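Long-range contacts in protein bvu-3222 (Bacteroides vulgatus ATCC 8482, PDB 3FYF), which is of unknown function but belongs to the DUF4251 family and is probably a periplasmic protein made with a signal peptide: residues B[116-121]-B[137-142]; B[141-146]-B[161-166]. One frame throughout, in Å; residues are numbered along the deposited sequence.

Overall arrangement
Past helix 27-44 and the early strands, the chain runs through strand 100-113 into strand 119-126, the first arm of a beta hairpin. Contact 1 closes this hairpin at its open end, pairing 116-121 with 137-142 across 15 intervening residues. The chain then turns through Gly-141 and Thr-142, which both contacts share, and enters strand 144-151; contact 2 closes the next hairpin by pairing 141-146 with 161-166. The two loops therefore follow each other, neither nesting nor crossing. Their centres lie about 9 Å apart, and strands 132-138 and 144-151, neighbours in one antiparallel sheet, join them. Helix 27-44 packs against both contacts, and both touch the second subunit.

Contact 1: B[116-121]-B[137-142]; sequences DGNVYY and VLTGGT
Tyr-120 and Val-137 point the same way from one face of an antiparallel beta hairpin, formed by strands 119-126 and 132-138. They make a non-hydrogen-bonded pair in which both valine methyls lie beside the CD1-CE1 side of the ring; CG1 of Val-137 approaches CE1 of Tyr-120 to 3.7 Å. Tyr-120 CG stands beside its own backbone N (chi1 -62°), which carries the ring alongside the valine. On the other face Val-119 and Leu-138 lie side by side, their CB atoms 4.1 Å apart, and Leu-43 of helix 27-44 touches both. Their backbones form a hydrogen-bonded pair: Val-119 N to Leu-138 O is 3.0 Å, and the return bond from Leu-138 N to Val-119 O is straighter, at 170°. Beyond this pair a side chain continues the bonding: Asn-118 OD1 accepts from Gly-140 N at 2.9 Å, the donor tilted 15° from the carbonyl plane, while ND2 donates to Asp-114 OD2 and to Asn-91 of the second subunit. With an alanine here the amide is gone, and Gly-140 N is likely to be left without its acceptor, Asp-114 OD2 and Asn-91 without this donor. Alongside, Gly-117 O lies 3.3 Å from Gly-140 CA.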
loop_
_atom_site.group_PDB
_atom_site.type_symbol
_atom_site.label_atom_id
_atom_site.label_comp_id
_atom_site.label_asym_id
_atom_site.label_seq_id
_atom_site.Cartn_x
_atom_site.Cartn_y
_atom_site.Cartn_z
ATOM N N ASP B 116 11.054 -15.645 -9.452
ATOM C CA ASP B 116 11.537 -14.271 -9.345
ATOM C C ASP B 116 12.007 -13.927 -7.933
ATOM O O ASP B 116 12.270 -12.764 -7.616
ATOM C CB ASP B 116 10.445 -13.301 -9.791
ATOM C CG ASP B 116 10.160 -13.391 -11.275
ATOM O OD1 ASP B 116 11.083 -13.144 -12.081
ATOM O OD2 ASP B 116 9.009 -13.707 -11.634
ATOM N N GLY B 117 12.104 -14.943 -7.086
ATOM C CA GLY B 117 12.543 -14.742 -5.716
ATOM C C GLY B 117 11.536 -14.069 -4.805
ATOM O O GLY B 117 11.915 -13.562 -3.757
ATOM N N ASN B 118 10.258 -14.057 -5.196
ATOM C CA ASN B 118 9.174 -13.665 -4.284
ATOM C C ASN B 118 8.913 -14.807 -3.322
ATOM O O ASN B 118 8.792 -15.956 -3.749
ATOM C CB ASN B 118 7.877 -13.342 -5.033
ATOM C CG ASN B 118 8.066 -12.324 -6.127
ATOM O OD1 ASN B 118 8.600 -11.237 -5.901
ATOM N ND2 ASN B 118 7.600 -12.658 -7.326
ATOM N N VAL B 119 8.817 -14.498 -2.035
ATOM C CA VAL B 119 8.709 -15.531 -0.995
ATOM C C VAL B 119 7.305 -15.597 -0.396
ATOM O O VAL B 119 6.715 -14.578 -0.056
ATOM C CB VAL B 119 9.756 -15.317 0.114
ATOM C CG1 VAL B 119 9.650 -16.384 1.223
ATOM C CG2 VAL B 119 11.133 -15.317 -0.492
ATOM N N TYR B 120 6.790 -16.812 -0.278
ATOM C CA TYR B 120 5.464 -17.057 0.253
ATOM C C TYR B 120 5.604 -17.811 1.569
ATOM O O TYR B 120 5.905 -19.003 1.586
ATOM C CB TYR B 120 4.612 -17.806 -0.786
ATOM C CG TYR B 120 4.427 -16.992 -2.057
ATOM C CD1 TYR B 120 3.293 -16.203 -2.241
ATOM C CD2 TYR B 120 5.404 -16.977 -3.054
ATOM C CE1 TYR B 120 3.129 -15.436 -3.397
ATOM C CE2 TYR B 120 5.250 -16.206 -4.208
ATOM C CZ TYR B 120 4.118 -15.443 -4.370
ATOM O OH TYR B 120 3.973 -14.692 -5.514
ATOM N N TYR B 121 5.407 -17.083 2.664
ATOM C CA TYR B 121 5.614 -17.589 4.019
ATOM C C TYR B 121 4.271 -17.675 4.740
ATOM O O TYR B 121 3.628 -16.646 5.009
ATOM C CB TYR B 121 6.565 -16.648 4.763
ATOM C CG TYR B 121 7.108 -17.158 6.080
ATOM C CD1 TYR B 121 6.434 -16.918 7.275
ATOM C CD2 TYR B 121 8.322 -17.842 6.136
ATOM C CE1 TYR B 121 6.941 -17.366 8.488
ATOM C CE2 TYR B 121 8.837 -18.296 7.349
ATOM C CZ TYR B 121 8.142 -18.052 8.518
ATOM O OH TYR B 121 8.633 -18.492 9.725
ATOM N N VAL B 137 3.544 -12.406 1.809
ATOM C CA VAL B 137 4.193 -12.409 0.509
ATOM C C VAL B 137 5.283 -11.349 0.583
ATOM O O VAL B 137 4.983 -10.182 0.831
ATOM C CB VAL B 137 3.202 -12.069 -0.628
ATOM C CG1 VAL B 137 3.920 -12.075 -1.967
ATOM C CG2 VAL B 137 2.004 -13.067 -0.636
ATOM N N LEU B 138 6.535 -11.763 0.390
ATOM C CA LEU B 138 7.683 -10.847 0.334
ATOM C C LEU B 138 8.102 -10.617 -1.119
ATOM O O LEU B 138 8.368 -11.569 -1.848
ATOM C CB LEU B 138 8.856 -11.412 1.152
ATOM C CG LEU B 138 10.282 -10.855 1.024
ATOM C CD1 LEU B 138 10.398 -9.456 1.609
ATOM C CD2 LEU B 138 11.258 -11.783 1.722
ATOM N N THR B 139 8.154 -9.353 -1.530
ATOM C CA THR B 139 8.561 -8.989 -2.886
ATOM C C THR B 139 10.069 -9.216 -3.075
ATOM O O THR B 139 10.874 -8.707 -2.303
ATOM C CB THR B 139 8.183 -7.519 -3.200
ATOM O OG1 THR B 139 6.796 -7.301 -2.919
ATOM C CG2 THR B 139 8.454 -7.180 -4.655
ATOM N N GLY B 140 10.430 -9.984 -4.103
ATOM C CA GLY B 140 11.825 -10.316 -4.395
ATOM C C GLY B 140 12.707 -9.118 -4.697
ATOM O O GLY B 140 12.298 -8.201 -5.414
ATOM N N GLY B 141 13.910 -9.119 -4.122
ATOM C CA GLY B 141 14.849 -8.002 -4.255
ATOM C C GLY B 141 14.521 -6.798 -3.389
ATOM O O GLY B 141 15.117 -5.743 -3.565
ATOM N N THR B 142 13.560 -6.945 -2.471
ATOM C CA THR B 142 13.152 -5.883 -1.539
ATOM C C THR B 142 12.869 -6.495 -0.161
ATOM O O THR B 142 12.850 -7.718 -0.025
ATOM C CB THR B 142 11.828 -5.179 -1.968
ATOM O OG1 THR B 142 10.739 -6.084 -1.792
ATOM C CG2 THR B 142 11.846 -4.680 -3.416
#

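Contact 2: B[141-146]-B[161-166]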
loop_
_atom_site.group_PDB
_atom_site.type_symbol
_atom_site.label_atom_id
_atom_site.label_comp_id
_atom_site.label_asym_id
_atom_site.label_seq_id
_atom_site.Cartn_x
_atom_site.Cartn_y
_atom_site.Cartn_z
ATOM N N GLY B 141 13.910 -9.119 -4.122
ATOM C CA GLY B 141 14.849 -8.002 -4.255
ATOM C C GLY B 141 14.521 -6.798 -3.389
ATOM O O GLY B 141 15.117 -5.743 -3.565
ATOM N N THR B 142 13.560 -6.945 -2.471
ATOM C CA THR B 142 13.152 -5.883 -1.539
ATOM C C THR B 142 12.869 -6.495 -0.161
ATOM O O THR B 142 12.850 -7.718 -0.025
ATOM C CB THR B 142 11.828 -5.179 -1.968
ATOM O OG1 THR B 142 10.739 -6.084 -1.792
ATOM C CG2 THR B 142 11.846 -4.680 -3.416
ATOM N N ASN B 143 12.635 -5.652 0.850
ATOM C CA ASN B 143 12.013 -6.116 2.105
ATOM C C ASN B 143 10.547 -5.684 2.252
ATOM O O ASN B 143 9.989 -5.658 3.347
ATOM C CB ASN B 143 12.852 -5.781 3.359
ATOM C CG ASN B 143 12.793 -4.300 3.773
ATOM O OD1 ASN B 143 13.001 -3.979 4.941
ATOM N ND2 ASN B 143 12.544 -3.406 2.824
ATOM N N GLN B 144 9.935 -5.360 1.120
ATOM C CA GLN B 144 8.549 -4.927 1.088
ATOM C C GLN B 144 7.650 -6.155 1.080
ATOM O O GLN B 144 7.807 -7.059 0.257
ATOM C CB GLN B 144 8.312 -4.033 -0.125
ATOM C CG GLN B 144 9.119 -2.748 -0.053
ATOM C CD GLN B 144 9.159 -2.001 -1.361
ATOM O OE1 GLN B 144 8.244 -2.103 -2.180
ATOM N NE2 GLN B 144 10.225 -1.231 -1.564
ATOM N N ALA B 145 6.732 -6.210 2.033
ATOM C CA ALA B 145 5.934 -7.414 2.193
ATOM C C ALA B 145 4.513 -7.115 2.619
ATOM O O ALA B 145 4.250 -6.095 3.255
ATOM C CB ALA B 145 6.608 -8.378 3.172
ATOM N N SER B 146 3.616 -8.028 2.249
ATOM C CA SER B 146 2.200 -7.956 2.558
ATOM C C SER B 146 1.797 -9.142 3.438
ATOM O O SER B 146 2.102 -10.292 3.118
ATOM C CB SER B 146 1.402 -8.018 1.262
ATOM O OG SER B 146 0.081 -7.562 1.477
ATOM N N ASN B 161 0.511 -3.958 4.965
ATOM C CA ASN B 161 1.560 -3.748 3.972
ATOM C C ASN B 161 2.663 -2.927 4.579
ATOM O O ASN B 161 2.409 -1.862 5.119
ATOM C CB ASN B 161 1.003 -3.031 2.738
ATOM C CG ASN B 161 -0.085 -3.834 2.052
ATOM O OD1 ASN B 161 0.144 -4.968 1.634
ATOM N ND2 ASN B 161 -1.273 -3.253 1.938
ATOM N N GLY B 162 3.892 -3.417 4.487
ATOM C CA GLY B 162 5.009 -2.715 5.103
ATOM C C GLY B 162 6.349 -3.350 4.835
ATOM O O GLY B 162 6.575 -3.911 3.765
ATOM N N TYR B 163 7.229 -3.264 5.828
ATOM C CA TYR B 163 8.627 -3.659 5.692
ATOM C C TYR B 163 8.946 -4.829 6.612
ATOM O O TYR B 163 8.656 -4.783 7.806
ATOM C CB TYR B 163 9.551 -2.458 5.984
ATOM C CG TYR B 163 9.328 -1.295 5.035
ATOM C CD1 TYR B 163 9.991 -1.234 3.810
ATOM C CD2 TYR B 163 8.427 -0.273 5.347
ATOM C CE1 TYR B 163 9.764 -0.178 2.918
ATOM C CE2 TYR B 163 8.192 0.781 4.464
ATOM C CZ TYR B 163 8.869 0.829 3.263
ATOM O OH TYR B 163 8.646 1.877 2.400
ATOM N N LEU B 164 9.524 -5.881 6.037
ATOM C CA LEU B 164 9.900 -7.083 6.779
ATOM C C LEU B 164 11.366 -7.011 7.230
ATOM O O LEU B 164 12.280 -7.055 6.402
ATOM C CB LEU B 164 9.672 -8.319 5.903
ATOM C CG LEU B 164 9.654 -9.701 6.555
ATOM C CD1 LEU B 164 8.532 -9.811 7.580
ATOM C CD2 LEU B 164 9.486 -10.746 5.478
ATOM N N VAL B 165 11.581 -6.900 8.540
ATOM C CA VAL B 165 12.933 -6.717 9.105
ATOM C C VAL B 165 13.285 -7.831 10.093
ATOM O O VAL B 165 12.377 -8.484 10.631
ATOM C CB VAL B 165 13.120 -5.313 9.788
ATOM C CG1 VAL B 165 13.134 -4.196 8.755
ATOM C CG2 VAL B 165 12.069 -5.062 10.862
ATOM N N PRO B 166 14.601 -8.082 10.314
ATOM C CA PRO B 166 14.959 -8.994 11.400
ATOM C C PRO B 166 14.531 -8.440 12.744
ATOM O O PRO B 166 14.594 -7.226 12.958
ATOM C CB PRO B 166 16.490 -9.064 11.319
ATOM C CG PRO B 166 16.819 -8.658 9.938
ATOM C CD PRO B 166 15.802 -7.615 9.593
#
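Asn-143 turns its amide to the rim of an aromatic ring: ND2 of Asn-143 lies at the edge of Tyr-163, in the ring plane and 3.5 Å from CD1 of Tyr-163, although the amide and ring planes are 47° apart. Its CG sits between the backbone N and the carbonyl carbon (chi1 75°), which puts the amide across the side of the tyrosine. The other branch, OD1, faces a methyl, CG1 of Val-165. The backbone of Asn-143 supplies the hydrogen bond: Leu-164 N donates to its O over 2.7 Å in a nearly straight line. Gln-144 lies beside the same ring, pointing the same way, and CG of Gln-144 is 4.0 Å from CE1 of Tyr-163. Its OE1 accepts from Phe-64 N of the second subunit, whose Phe-64 ring also stacks on Tyr-163, so this face of the sheet forms part of the dimer interface. Strands 144-151 and 158-166 are the arms of an antiparallel beta hairpin. In this part it is strongly twisted, since the axes of 144-146 and 161-166 make an angle of 117°, far from the 180° of a flat antiparallel pair. Ala-145 and Gly-162 form a hydrogen-bonded pair, with Ala-145 N to Gly-162 O at 2.9 Å and the reciprocal bond at 3.0 Å between Gly-162 N and Ala-145 O. On the alanine's face, CB of Ala-145 packs against CB of Leu-164, and the Leu-164 side chain also touches Leu-43 of helix 27-44. At the far end Ser-146 OG donates to Asn-161 OD1 at 2.6 Å, while Asn-161 ND2 donates to Asn-54 OD1.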